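Local atomic coordinates of reticulocyte-binding protein 2a (Plasmodium vivax, PDB entry 4Z8N), a protein that probably binds the surface of reticulocytes during host-cell invasion by the malaria parasite, here represented by its erythrocyte-binding domain. Residues 32-35 / 36-40; 195-198 / 199-203; 242-246 / 247-251; 289-292 / 293-297. All coordinates share one frame; numbering follows the deposited sequence.

Overall arrangement
The domain is an elongated bundle of alpha-helices, and the four local contacts sit toward its two ends. Contacts 1 and 3 share one end, with centres 16 Å apart and nearest atoms about 6 Å apart. Contacts 2 and 4 lie on the opposite side of the chain's centre, with centres 11 Å apart, and they touch: Ile201 CG1 packs 3.7 Å from Leu291 CD1, and Thr200 rests against Lys290 and Tyr294. Contacts 3 and 4 both belong to helix 246-297, near its start and its finish, so their 68 Å separation between centres follows the length of that helix. None of the four includes the calcium-binding residue Glu120, though contact 3 packs against Cys146 of the Cys142-Cys146 disulfide.

Contact 1 (32-35 / 36-40); sequences AEIK and YYITY
Glu33 and Tyr36 run side by side and point the same way on the last turn of helix 26-37, with carboxylate and phenol ring turned 79° to each other. Tyr36 OH donates a hydrogen bond to Glu33 OE1; the modelled 2.3 Å is too short to be taken literally, so the exact length is doubtful. The ring swings back over the preceding turn because CG sits between the backbone N and the carbonyl carbon (chi1 65°). This lays one ring face over Glu33 O, which stands 3.8 Å above the plane toward the rim, and brings CD2 to 3.4 Å from Ala32 O. Tyr37 closes the helix and Ile38 is the first residue to leave it: Ile38 CG1 packs 3.4 Å from Ile34 O, and Ile38 N gives a weak bond to the same oxygen. Tyr37 turns its side chain toward helix 149-162, while Ile34 faces helix 246-297. Arg161 also bonds Tyr36 OH, and Tyr158 reaches Glu33 OE1 weakly. Between them the carboxylate and the guanidinium give the phenol oxygen two polar partners, and the nearby positive charge would be expected to polarise its hydroxyl and favour the ionised form of Glu33.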
ATOM      1  N   ALA A  32       0.774  12.102  11.802  1.00 37.78           N
ATOM      2  CA  ALA A  32       2.117  12.650  11.660  1.00 40.12           C
ATOM      3  C   ALA A  32       2.084  13.961  10.881  1.00 41.69           C
ATOM      4  O   ALA A  32       2.844  14.883  11.173  1.00 43.93           O
ATOM      5  CB  ALA A  32       3.037  11.645  10.975  1.00 40.44           C
ATOM      6  N   GLU A  33       1.195  14.038   9.895  1.00 40.61           N
ATOM      7  CA  GLU A  33       1.047  15.245   9.082  1.00 42.01           C
ATOM      8  C   GLU A  33       0.498  16.412   9.893  1.00 44.03           C
ATOM      9  O   GLU A  33       0.982  17.538   9.773  1.00 43.59           O
ATOM     10  CB  GLU A  33       0.137  14.979   7.879  1.00 38.98           C
ATOM     11  CG  GLU A  33       0.770  14.093   6.825  1.00 41.37           C
ATOM     12  CD  GLU A  33       2.057  14.680   6.277  1.00 45.28           C
ATOM     13  OE1 GLU A  33       2.109  15.912   6.071  1.00 47.62           O
ATOM     14  OE2 GLU A  33       3.018  13.913   6.065  1.00 43.72           O
ATOM     15  N   ILE A  34      -0.513  16.137  10.712  1.00 43.11           N
ATOM     16  CA  ILE A  34      -1.104  17.155  11.574  1.00 46.06           C
ATOM     17  C   ILE A  34      -0.056  17.727  12.525  1.00 49.48           C
ATOM     18  O   ILE A  34      -0.063  18.923  12.828  1.00 47.34           O
ATOM     19  CB  ILE A  34      -2.289  16.586  12.386  1.00 45.65           C
ATOM     20  CG1 ILE A  34      -3.448  16.232  11.456  1.00 48.42           C
ATOM     21  CG2 ILE A  34      -2.770  17.585  13.429  1.00 47.13           C
ATOM     22  CD1 ILE A  34      -4.022  17.426  10.725  1.00 46.48           C
ATOM     23  N   LYS A  35       0.861  16.869  12.964  1.00 50.78           N
ATOM     24  CA  LYS A  35       1.876  17.248  13.940  1.00 52.52           C
ATOM     25  C   LYS A  35       2.667  18.489  13.533  1.00 53.49           C
ATOM     26  O   LYS A  35       2.865  19.387  14.349  1.00 53.91           O
ATOM     27  CB  LYS A  35       2.834  16.081  14.188  1.00 54.23           C
ATOM     28  CG  LYS A  35       3.921  16.384  15.203  1.00 57.21           C
ATOM     29  CD  LYS A  35       4.770  15.155  15.486  1.00 61.05           C
ATOM     30  CE  LYS A  35       4.217  14.360  16.654  1.00 63.52           C
ATOM     31  NZ  LYS A  35       4.761  14.847  17.956  1.00 68.86           N
ATOM     32  N   TYR A  36       3.110  18.560  12.281  1.00 50.13           N
ATOM     33  CA  TYR A  36       3.856  19.741  11.851  1.00 56.47           C
ATOM     34  C   TYR A  36       2.993  20.698  11.029  1.00 56.29           C
ATOM     35  O   TYR A  36       3.449  21.769  10.624  1.00 58.65           O
ATOM     36  CB  TYR A  36       5.114  19.340  11.072  1.00 60.15           C
ATOM     37  CG  TYR A  36       4.880  18.642   9.753  1.00 62.35           C
ATOM     38  CD1 TYR A  36       4.792  19.364   8.570  1.00 68.28           C
ATOM     39  CD2 TYR A  36       4.783  17.259   9.684  1.00 62.92           C
ATOM     40  CE1 TYR A  36       4.594  18.731   7.356  1.00 70.19           C
ATOM     41  CE2 TYR A  36       4.583  16.616   8.475  1.00 65.40           C
ATOM     42  CZ  TYR A  36       4.491  17.357   7.315  1.00 70.18           C
ATOM     43  OH  TYR A  36       4.295  16.726   6.107  1.00 72.97           O
ATOM     44  N   TYR A  37       1.741  20.317  10.804  1.00 50.33           N
ATOM     45  CA  TYR A  37       0.779  21.199  10.153  1.00 48.81           C
ATOM     46  C   TYR A  37       0.496  22.419  11.034  1.00 47.78           C
ATOM     47  O   TYR A  37       0.513  23.556  10.560  1.00 50.62           O
ATOM     48  CB  TYR A  37      -0.524  20.446   9.854  1.00 47.16           C
ATOM     49  CG  TYR A  37      -1.414  21.108   8.820  1.00 46.88           C
ATOM     50  CD1 TYR A  37      -2.081  22.298   9.098  1.00 43.07           C
ATOM     51  CD2 TYR A  37      -1.601  20.531   7.568  1.00 42.93           C
ATOM     52  CE1 TYR A  37      -2.892  22.902   8.157  1.00 45.91           C
ATOM     53  CE2 TYR A  37      -2.418  21.123   6.621  1.00 44.23           C
ATOM     54  CZ  TYR A  37      -3.061  22.309   6.922  1.00 47.54           C
ATOM     55  OH  TYR A  37      -3.873  22.906   5.985  1.00 51.40           O
ATOM     56  N   ILE A  38       0.244  22.169  12.315  1.00 43.79           N
ATOM     57  CA  ILE A  38      -0.180  23.212  13.251  1.00 46.62           C
ATOM     58  C   ILE A  38       0.972  23.795  14.069  1.00 47.82           C
ATOM     59  O   ILE A  38       0.762  24.313  15.169  1.00 50.23           O
ATOM     60  CB  ILE A  38      -1.242  22.671  14.225  1.00 49.30           C
ATOM     61  CG1 ILE A  38      -0.684  21.479  15.009  1.00 50.23           C
ATOM     62  CG2 ILE A  38      -2.497  22.270  13.469  1.00 45.52           C
ATOM     63  CD1 ILE A  38      -1.617  20.955  16.083  1.00 49.70           C
ATOM     64  N   THR A  39       2.180  23.725  13.519  1.00 48.18           N
ATOM     65  CA  THR A  39       3.387  24.110  14.246  1.00 56.74           C
ATOM     66  C   THR A  39       3.421  25.588  14.649  1.00 58.27           C
ATOM     67  O   THR A  39       4.159  25.968  15.558  1.00 61.60           O
ATOM     68  CB  THR A  39       4.654  23.787  13.420  1.00 61.75           C
ATOM     69  OG1 THR A  39       5.820  24.202  14.142  1.00 67.66           O
ATOM     70  CG2 THR A  39       4.616  24.488  12.070  1.00 62.99           C
ATOM     71  N   TYR A  40       2.620  26.418  13.992  1.00 58.78           N
ATOM     72  CA  TYR A  40       2.625  27.846  14.295  1.00 62.98           C
ATOM     73  C   TYR A  40       1.444  28.274  15.162  1.00 63.39           C
ATOM     74  O   TYR A  40       1.352  29.432  15.572  1.00 66.81           O
ATOM     75  CB  TYR A  40       2.662  28.661  13.003  1.00 65.82           C
ATOM     76  CG  TYR A  40       4.055  29.127  12.657  1.00 69.09           C
ATOM     77  CD1 TYR A  40       4.906  28.341  11.889  1.00 68.82           C
ATOM     78  CD2 TYR A  40       4.530  30.345  13.124  1.00 70.40           C
ATOM     79  CE1 TYR A  40       6.187  28.765  11.584  1.00 70.02           C
ATOM     80  CE2 TYR A  40       5.804  30.776  12.824  1.00 72.59           C
ATOM     81  CZ  TYR A  40       6.627  29.985  12.055  1.00 70.64           C
ATOM     82  OH  TYR A  40       7.896  30.420  11.761  1.00 71.78           O
TER

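Contact 2 (195-198 / 199-203); sequences IDNN and VTISA
Ile195 touches the new helix through one branch: its CG2 methyl lies 4.1 Å from Ile201 CD1, the two side chains meeting at a slant. Next along the chain, Asp196 contributes its backbone, since its carbonyl oxygen sits 3.8 Å from the same Ile201 CD1 and also receives a weak bond from Asn198 ND2. The side chain of Asn197 then lies against Ile201 and Ser202, with Leu94 of helix 94-115 beside it.

Asn198 carries most of the contact. Its CG stands between the backbone N and the carbonyl carbon (chi1 53°), which folds the amide back under the first turn. There OD1 accepts from Ile201 N at 3.0 Å, with the N-H pointing well at it (158°) but approaching from above the amide plane. The ND2 end of the group crosses Ile201 at about a right angle, 3.6 Å from CD1, so a single side chain both caps the backbone and packs on a hydrophobic one. The carbonyl oxygen of Asn198 is gripped twice by one residue: Ser202 N arrives in the carbonyl plane at 3.0 Å, and Ser202 OG, also at 3.0 Å, comes from above it.

Beyond the cap, the Thr200 hydroxyl is hydrogen-bonded to the carboxylate of Glu88, and Ile201 is packed by Met188 and Val191 of helix 168-194. This is a classical asparagine N-cap, here closing the tight connection between two long helices of the bundle, 168-194 and 199-237.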
ATOM      1  N   ILE A 195       0.700 -29.811 -24.344  1.00 57.27           N
ATOM      2  CA  ILE A 195       1.858 -30.330 -23.625  1.00 59.04           C
ATOM      3  C   ILE A 195       1.451 -30.941 -22.288  1.00 59.45           C
ATOM      4  O   ILE A 195       0.623 -30.383 -21.567  1.00 55.32           O
ATOM      5  CB  ILE A 195       2.907 -29.216 -23.376  1.00 62.65           C
ATOM      6  CG1 ILE A 195       3.212 -28.463 -24.673  1.00 59.98           C
ATOM      7  CG2 ILE A 195       4.184 -29.792 -22.778  1.00 65.80           C
ATOM      8  CD1 ILE A 195       3.802 -29.331 -25.759  1.00 61.26           C
ATOM      9  N   ASP A 196       2.032 -32.093 -21.963  1.00 62.75           N
ATOM     10  CA  ASP A 196       1.811 -32.714 -20.664  1.00 68.21           C
ATOM     11  C   ASP A 196       2.327 -31.802 -19.552  1.00 60.63           C
ATOM     12  O   ASP A 196       3.384 -31.185 -19.684  1.00 53.52           O
ATOM     13  CB  ASP A 196       2.488 -34.083 -20.600  1.00 82.07           C
ATOM     14  CG  ASP A 196       1.876 -35.080 -21.567  1.00 94.63           C
ATOM     15  OD1 ASP A 196       0.659 -35.341 -21.461  1.00101.79           O
ATOM     16  OD2 ASP A 196       2.608 -35.596 -22.437  1.00 98.76           O
ATOM     17  N   ASN A 197       1.564 -31.712 -18.467  1.00 58.59           N
ATOM     18  CA  ASN A 197       1.874 -30.800 -17.372  1.00 55.28           C
ATOM     19  C   ASN A 197       3.217 -31.101 -16.713  1.00 54.29           C
ATOM     20  O   ASN A 197       3.595 -32.258 -16.555  1.00 57.51           O
ATOM     21  CB  ASN A 197       0.760 -30.844 -16.324  1.00 54.93           C
ATOM     22  CG  ASN A 197       0.857 -29.711 -15.320  1.00 57.30           C
ATOM     23  OD1 ASN A 197       1.561 -28.724 -15.543  1.00 50.63           O
ATOM     24  ND2 ASN A 197       0.148 -29.849 -14.205  1.00 60.99           N
ATOM     25  N   ASN A 198       3.938 -30.047 -16.342  1.00 51.71           N
ATOM     26  CA  ASN A 198       5.206 -30.184 -15.632  1.00 52.33           C
ATOM     27  C   ASN A 198       5.415 -29.000 -14.694  1.00 46.60           C
ATOM     28  O   ASN A 198       4.615 -28.065 -14.687  1.00 44.07           O
ATOM     29  CB  ASN A 198       6.373 -30.304 -16.616  1.00 48.79           C
ATOM     30  CG  ASN A 198       6.402 -29.179 -17.635  1.00 46.67           C
ATOM     31  OD1 ASN A 198       6.773 -28.047 -17.319  1.00 44.99           O
ATOM     32  ND2 ASN A 198       6.021 -29.488 -18.869  1.00 46.71           N
ATOM     33  N   VAL A 199       6.488 -29.036 -13.907  1.00 47.85           N
ATOM     34  CA  VAL A 199       6.722 -27.998 -12.903  1.00 46.85           C
ATOM     35  C   VAL A 199       7.031 -26.635 -13.527  1.00 43.57           C
ATOM     36  O   VAL A 199       6.719 -25.598 -12.942  1.00 41.98           O
ATOM     37  CB  VAL A 199       7.868 -28.387 -11.939  1.00 51.12           C
ATOM     38  CG1 VAL A 199       7.442 -29.550 -11.054  1.00 55.08           C
ATOM     39  CG2 VAL A 199       9.138 -28.727 -12.709  1.00 51.17           C
ATOM     40  N   THR A 200       7.635 -26.636 -14.712  1.00 42.95           N
ATOM     41  CA  THR A 200       7.914 -25.386 -15.418  1.00 42.59           C
ATOM     42  C   THR A 200       6.610 -24.698 -15.817  1.00 37.55           C
ATOM     43  O   THR A 200       6.455 -23.490 -15.642  1.00 36.02           O
ATOM     44  CB  THR A 200       8.782 -25.617 -16.670  1.00 40.82           C
ATOM     45  OG1 THR A 200      10.056 -26.140 -16.277  1.00 45.61           O
ATOM     46  CG2 THR A 200       8.988 -24.309 -17.432  1.00 38.50           C
ATOM     47  N   ILE A 201       5.673 -25.479 -16.345  1.00 39.11           N
ATOM     48  CA  ILE A 201       4.351 -24.963 -16.684  1.00 41.63           C
ATOM     49  C   ILE A 201       3.638 -24.458 -15.433  1.00 42.39           C
ATOM     50  O   ILE A 201       3.049 -23.376 -15.434  1.00 41.38           O
ATOM     51  CB  ILE A 201       3.486 -26.039 -17.379  1.00 38.40           C
ATOM     52  CG1 ILE A 201       4.021 -26.318 -18.785  1.00 42.31           C
ATOM     53  CG2 ILE A 201       2.023 -25.609 -17.439  1.00 36.03           C
ATOM     54  CD1 ILE A 201       3.243 -27.381 -19.543  1.00 44.00           C
ATOM     55  N   SER A 202       3.707 -25.245 -14.364  1.00 44.08           N
ATOM     56  CA  SER A 202       3.078 -24.879 -13.102  1.00 45.67           C
ATOM     57  C   SER A 202       3.670 -23.589 -12.542  1.00 44.86           C
ATOM     58  O   SER A 202       2.948 -22.751 -12.004  1.00 39.92           O
ATOM     59  CB  SER A 202       3.223 -26.012 -12.086  1.00 45.18           C
ATOM     60  OG  SER A 202       2.619 -27.202 -12.562  1.00 49.98           O
ATOM     61  N   ALA A 203       4.982 -23.426 -12.684  1.00 42.35           N
ATOM     62  CA  ALA A 203       5.670 -22.235 -12.185  1.00 45.24           C
ATOM     63  C   ALA A 203       5.267 -20.964 -12.942  1.00 33.65           C
ATOM     64  O   ALA A 203       5.108 -19.900 -12.348  1.00 35.52           O
ATOM     65  CB  ALA A 203       7.183 -22.436 -12.254  1.00 38.15           C
TER

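Contact 3 (242-246 / 247-251); sequences PQVPL and STLKK
Val244 lays its CG2 methyl against Leu249, 3.9 Å from CD1, the two side chains crossing at about a right angle. CB of the same valine meets Thr248 CG2 at 4.2 Å; the residue before the cap thus spans two neighbouring positions of the first turn. Pro245 overlaps Thr248 at a slant, with the ring atom CG 3.4 Å from OG1. Its carbonyl oxygen accepts from Leu249 N at 3.0 Å, in the carbonyl plane, and takes a weaker bond from Thr248 N. One residue further on, Leu246 O receives Lys250 N at 2.9 Å, and the leucine's CD1 reaches Leu249 CD2 at 4.1 Å. Lys250 lays its CG 3.5 Å from Leu246 O, then carries its amine away to Tyr134 O and Asn138 OD1. Val244 is also joined by backbone hydrogen bonding to Cys146, and Leu246 packs on that cysteine, tying this corner to the neighbouring disulfide-bearing loop. Pro245 holds the N-cap position and Val244 the place before it, and the valine's packing on Leu249, four residues past the cap, is the apolar contact of a hydrophobic staple, here at the start of helix 246-297.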
ATOM      1  N   PRO A 242      -9.982  35.371   2.904  1.00 94.62           N
ATOM      2  CA  PRO A 242      -8.848  35.626   3.800  1.00 91.50           C
ATOM      3  C   PRO A 242      -9.187  35.329   5.260  1.00 86.80           C
ATOM      4  O   PRO A 242      -8.288  35.064   6.061  1.00 82.71           O
ATOM      5  CB  PRO A 242      -8.570  37.119   3.596  1.00 97.35           C
ATOM      6  CG  PRO A 242      -9.109  37.422   2.237  1.00101.74           C
ATOM      7  CD  PRO A 242     -10.322  36.553   2.092  1.00100.95           C
ATOM      8  N   GLN A 243     -10.475  35.373   5.591  1.00 87.31           N
ATOM      9  CA  GLN A 243     -10.943  35.104   6.946  1.00 85.81           C
ATOM     10  C   GLN A 243     -12.045  34.043   6.952  1.00 82.18           C
ATOM     11  O   GLN A 243     -13.007  34.133   6.192  1.00 83.53           O
ATOM     12  CB  GLN A 243     -11.459  36.390   7.598  1.00 92.64           C
ATOM     13  CG  GLN A 243     -10.534  37.595   7.460  1.00 97.91           C
ATOM     14  CD  GLN A 243      -9.481  37.659   8.550  1.00 97.19           C
ATOM     15  OE1 GLN A 243      -9.040  36.634   9.069  1.00 93.13           O
ATOM     16  NE2 GLN A 243      -9.074  38.874   8.905  1.00100.52           N
ATOM     17  N   VAL A 244     -11.894  33.036   7.808  1.00 76.75           N
ATOM     18  CA  VAL A 244     -12.923  32.015   7.995  1.00 74.90           C
ATOM     19  C   VAL A 244     -13.137  31.757   9.485  1.00 74.46           C
ATOM     20  O   VAL A 244     -12.257  32.046  10.297  1.00 74.70           O
ATOM     21  CB  VAL A 244     -12.560  30.679   7.292  1.00 70.23           C
ATOM     22  CG1 VAL A 244     -12.379  30.882   5.797  1.00 71.79           C
ATOM     23  CG2 VAL A 244     -11.311  30.069   7.909  1.00 66.85           C
ATOM     24  N   PRO A 245     -14.317  31.234   9.856  1.00 74.96           N
ATOM     25  CA  PRO A 245     -14.519  30.818  11.248  1.00 73.98           C
ATOM     26  C   PRO A 245     -13.697  29.575  11.583  1.00 71.65           C
ATOM     27  O   PRO A 245     -13.304  28.845  10.671  1.00 69.19           O
ATOM     28  CB  PRO A 245     -16.022  30.528  11.316  1.00 78.53           C
ATOM     29  CG  PRO A 245     -16.414  30.229   9.907  1.00 80.63           C
ATOM     30  CD  PRO A 245     -15.550  31.112   9.059  1.00 79.99           C
ATOM     31  N   LEU A 246     -13.448  29.341  12.868  1.00 70.60           N
ATOM     32  CA  LEU A 246     -12.581  28.248  13.303  1.00 67.25           C
ATOM     33  C   LEU A 246     -13.105  26.872  12.901  1.00 71.51           C
ATOM     34  O   LEU A 246     -12.330  26.008  12.487  1.00 71.82           O
ATOM     35  CB  LEU A 246     -12.385  28.297  14.821  1.00 65.73           C
ATOM     36  CG  LEU A 246     -11.522  27.177  15.410  1.00 62.59           C
ATOM     37  CD1 LEU A 246     -10.134  27.175  14.783  1.00 55.43           C
ATOM     38  CD2 LEU A 246     -11.429  27.299  16.922  1.00 64.44           C
ATOM     39  N   SER A 247     -14.413  26.668  13.034  1.00 73.71           N
ATOM     40  CA  SER A 247     -15.029  25.391  12.687  1.00 73.61           C
ATOM     41  C   SER A 247     -14.738  25.025  11.236  1.00 72.64           C
ATOM     42  O   SER A 247     -14.524  23.857  10.906  1.00 72.06           O
ATOM     43  CB  SER A 247     -16.538  25.439  12.925  1.00 77.71           C
ATOM     44  OG  SER A 247     -17.159  26.363  12.050  1.00 79.73           O
ATOM     45  N   THR A 248     -14.729  26.038  10.377  1.00 72.08           N
ATOM     46  CA  THR A 248     -14.380  25.859   8.976  1.00 68.18           C
ATOM     47  C   THR A 248     -12.893  25.551   8.835  1.00 64.83           C
ATOM     48  O   THR A 248     -12.500  24.667   8.073  1.00 61.61           O
ATOM     49  CB  THR A 248     -14.726  27.113   8.148  1.00 69.98           C
ATOM     50  OG1 THR A 248     -16.138  27.347   8.199  1.00 74.46           O
ATOM     51  CG2 THR A 248     -14.296  26.938   6.698  1.00 70.45           C
ATOM     52  N   LEU A 249     -12.078  26.282   9.587  1.00 63.66           N
ATOM     53  CA  LEU A 249     -10.627  26.152   9.526  1.00 61.68           C
ATOM     54  C   LEU A 249     -10.159  24.740   9.857  1.00 60.27           C
ATOM     55  O   LEU A 249      -9.261  24.209   9.202  1.00 60.17           O
ATOM     56  CB  LEU A 249      -9.966  27.149  10.478  1.00 63.82           C
ATOM     57  CG  LEU A 249      -8.458  27.323  10.306  1.00 64.97           C
ATOM     58  CD1 LEU A 249      -8.158  28.084   9.024  1.00 66.74           C
ATOM     59  CD2 LEU A 249      -7.851  28.026  11.513  1.00 64.33           C
ATOM     60  N   LYS A 250     -10.767  24.141  10.877  1.00 59.96           N
ATOM     61  CA  LYS A 250     -10.424  22.781  11.284  1.00 60.44           C
ATOM     62  C   LYS A 250     -10.629  21.799  10.139  1.00 59.84           C
ATOM     63  O   LYS A 250      -9.785  20.937   9.886  1.00 56.85           O
ATOM     64  CB  LYS A 250     -11.258  22.348  12.492  1.00 63.59           C
ATOM     65  CG  LYS A 250     -10.942  23.091  13.776  1.00 66.44           C
ATOM     66  CD  LYS A 250     -11.326  22.256  14.986  1.00 68.97           C
ATOM     67  CE  LYS A 250     -12.344  22.967  15.858  1.00 75.06           C
ATOM     68  NZ  LYS A 250     -12.654  22.191  17.092  1.00 78.20           N
ATOM     69  N   LYS A 251     -11.755  21.938   9.448  1.00 61.73           N
ATOM     70  CA  LYS A 251     -12.089  21.049   8.342  1.00 61.39           C
ATOM     71  C   LYS A 251     -11.159  21.273   7.153  1.00 58.84           C
ATOM     72  O   LYS A 251     -10.763  20.320   6.482  1.00 55.28           O
ATOM     73  CB  LYS A 251     -13.548  21.237   7.924  1.00 66.63           C
ATOM     74  CG  LYS A 251     -14.141  20.039   7.215  1.00 69.74           C
ATOM     75  CD  LYS A 251     -15.338  20.429   6.375  1.00 76.55           C
ATOM     76  CE  LYS A 251     -15.802  19.266   5.534  1.00 78.11           C
ATOM     77  NZ  LYS A 251     -15.751  17.985   6.302  1.00 76.75           N
TER

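Contact 4 (289-292 / 293-297); sequences NKLI and TYVSE
The backbone runs on as helix from one segment into the other, with i to i+4 bonds from Val295 N to Leu291 O at 3.1 Å (N-H to oxygen angle 168°) and from Ser296 N to Ile292 O at 2.9 Å, while Thr293 N turns weakly to Lys290 O. To this frame Thr293 adds a side-chain bond. Its hydroxyl occupies the position between backbone N and carbonyl carbon (chi1 67°), which turns OG1 back to donate to Lys290 O at 2.5 Å, in the plane of that carbonyl. Lys290 O thus takes two donors from one residue. The threonine's methyl group meanwhile rests 3.6 Å from Asn289 O.

These residues form the last turns of helix 246-297, the long C-terminal helix of the Rh5-like coiled-coil domain, and much of their surface is exposed. The inward side is marked by Leu291, which is buried against Met188 and Val191 of helix 168-194 and Ile201 and Ile204 of helix 199-237.

Tyr294 lies back along the helix, its ring edge toward Leu291 CA. Leu291 crosses this side chain at about a right angle, with CD1 4.2 Å from Tyr294 CD2. On the ring's outer part, the lysine chain of Lys290, bent at chi2 (74°), runs obliquely past and sets its CE 4.0 Å from Tyr294 CE2; the aliphatic portion does the touching. Further round, Val295 CG2 meets Leu291 CG at 4.2 Å.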
ATOM      1  N   ASN A 289      11.334 -19.288 -21.663  1.00 40.33           N
ATOM      2  CA  ASN A 289      12.417 -19.848 -22.469  1.00 44.98           C
ATOM      3  C   ASN A 289      12.723 -21.299 -22.113  1.00 43.70           C
ATOM      4  O   ASN A 289      13.080 -22.096 -22.980  1.00 45.69           O
ATOM      5  CB  ASN A 289      13.682 -19.001 -22.323  1.00 47.12           C
ATOM      6  CG  ASN A 289      13.699 -17.818 -23.271  1.00 53.37           C
ATOM      7  OD1 ASN A 289      13.957 -17.970 -24.466  1.00 62.62           O
ATOM      8  ND2 ASN A 289      13.426 -16.634 -22.744  1.00 50.45           N
ATOM      9  N   LYS A 290      12.590 -21.632 -20.835  1.00 42.58           N
ATOM     10  CA  LYS A 290      12.789 -23.002 -20.382  1.00 42.40           C
ATOM     11  C   LYS A 290      11.730 -23.913 -20.997  1.00 41.47           C
ATOM     12  O   LYS A 290      12.032 -25.020 -21.441  1.00 47.62           O
ATOM     13  CB  LYS A 290      12.744 -23.072 -18.852  1.00 42.67           C
ATOM     14  CG  LYS A 290      12.775 -24.479 -18.276  1.00 46.86           C
ATOM     15  CD  LYS A 290      14.152 -25.109 -18.388  1.00 51.31           C
ATOM     16  CE  LYS A 290      14.189 -26.453 -17.680  1.00 54.06           C
ATOM     17  NZ  LYS A 290      15.537 -27.076 -17.735  1.00 57.36           N
ATOM     18  N   LEU A 291      10.492 -23.428 -21.034  1.00 41.56           N
ATOM     19  CA  LEU A 291       9.378 -24.198 -21.580  1.00 45.52           C
ATOM     20  C   LEU A 291       9.539 -24.433 -23.080  1.00 50.49           C
ATOM     21  O   LEU A 291       9.112 -25.465 -23.601  1.00 52.30           O
ATOM     22  CB  LEU A 291       8.048 -23.490 -21.299  1.00 41.95           C
ATOM     23  CG  LEU A 291       6.790 -24.243 -21.742  1.00 44.02           C
ATOM     24  CD1 LEU A 291       6.796 -25.663 -21.190  1.00 48.65           C
ATOM     25  CD2 LEU A 291       5.532 -23.508 -21.312  1.00 41.95           C
ATOM     26  N   ILE A 292      10.156 -23.473 -23.766  1.00 48.19           N
ATOM     27  CA  ILE A 292      10.402 -23.589 -25.201  1.00 53.21           C
ATOM     28  C   ILE A 292      11.231 -24.834 -25.520  1.00 56.39           C
ATOM     29  O   ILE A 292      10.968 -25.527 -26.503  1.00 57.91           O
ATOM     30  CB  ILE A 292      11.115 -22.334 -25.753  1.00 52.56           C
ATOM     31  CG1 ILE A 292      10.179 -21.126 -25.703  1.00 53.31           C
ATOM     32  CG2 ILE A 292      11.581 -22.557 -27.181  1.00 57.07           C
ATOM     33  CD1 ILE A 292      10.803 -19.845 -26.211  1.00 53.16           C
ATOM     34  N   THR A 293      12.213 -25.129 -24.670  1.00 58.33           N
ATOM     35  CA  THR A 293      13.069 -26.298 -24.863  1.00 57.47           C
ATOM     36  C   THR A 293      12.269 -27.595 -24.776  1.00 59.84           C
ATOM     37  O   THR A 293      12.551 -28.555 -25.493  1.00 63.18           O
ATOM     38  CB  THR A 293      14.216 -26.347 -23.832  1.00 57.65           C
ATOM     39  OG1 THR A 293      13.681 -26.582 -22.523  1.00 55.72           O
ATOM     40  CG2 THR A 293      14.995 -25.039 -23.836  1.00 53.88           C
ATOM     41  N   TYR A 294      11.272 -27.617 -23.895  1.00 63.00           N
ATOM     42  CA  TYR A 294      10.375 -28.766 -23.782  1.00 68.50           C
ATOM     43  C   TYR A 294       9.575 -28.962 -25.066  1.00 71.30           C
ATOM     44  O   TYR A 294       9.582 -30.042 -25.656  1.00 77.70           O
ATOM     45  CB  TYR A 294       9.413 -28.597 -22.602  1.00 72.46           C
ATOM     46  CG  TYR A 294      10.018 -28.850 -21.238  1.00 78.39           C
ATOM     47  CD1 TYR A 294      10.298 -30.142 -20.808  1.00 84.12           C
ATOM     48  CD2 TYR A 294      10.286 -27.798 -20.369  1.00 77.37           C
ATOM     49  CE1 TYR A 294      10.843 -30.378 -19.558  1.00 86.12           C
ATOM     50  CE2 TYR A 294      10.831 -28.025 -19.117  1.00 79.43           C
ATOM     51  CZ  TYR A 294      11.108 -29.316 -18.718  1.00 84.01           C
ATOM     52  OH  TYR A 294      11.649 -29.544 -17.473  1.00 85.59           O
ATOM     53  N   VAL A 295       8.887 -27.904 -25.487  1.00 68.18           N
ATOM     54  CA  VAL A 295       8.001 -27.954 -26.646  1.00 70.80           C
ATOM     55  C   VAL A 295       8.752 -28.267 -27.938  1.00 73.89           C
ATOM     56  O   VAL A 295       8.253 -28.997 -28.794  1.00 74.85           O
ATOM     57  CB  VAL A 295       7.241 -26.620 -26.824  1.00 65.75           C
ATOM     58  CG1 VAL A 295       6.187 -26.743 -27.917  1.00 68.87           C
ATOM     59  CG2 VAL A 295       6.602 -26.193 -25.513  1.00 62.57           C
ATOM     60  N   SER A 296       9.956 -27.717 -28.062  1.00 77.91           N
ATOM     61  CA  SER A 296      10.727 -27.794 -29.298  1.00 85.63           C
ATOM     62  C   SER A 296      11.027 -29.224 -29.748  1.00 92.03           C
ATOM     63  O   SER A 296      10.797 -29.573 -30.909  1.00 96.40           O
ATOM     64  CB  SER A 296      12.040 -27.021 -29.145  1.00 86.99           C
ATOM     65  OG  SER A 296      12.816 -27.096 -30.327  1.00 91.38           O
ATOM     66  N   GLU A 297      11.533 -30.054 -28.842  1.00 91.59           N
ATOM     67  CA  GLU A 297      11.966 -31.388 -29.241  1.00 95.52           C
ATOM     68  C   GLU A 297      10.881 -32.455 -29.107  1.00 95.56           C
ATOM     69  O   GLU A 297      11.094 -33.604 -29.490  1.00100.02           O
ATOM     70  CB  GLU A 297      13.207 -31.801 -28.452  1.00 99.43           C
ATOM     71  CG  GLU A 297      14.455 -31.024 -28.852  1.00101.57           C
ATOM     72  CD  GLU A 297      15.691 -31.466 -28.101  1.00105.00           C
ATOM     73  OE1 GLU A 297      15.553 -32.231 -27.123  1.00106.15           O
ATOM     74  OE2 GLU A 297      16.803 -31.060 -28.500  1.00105.79           O
TER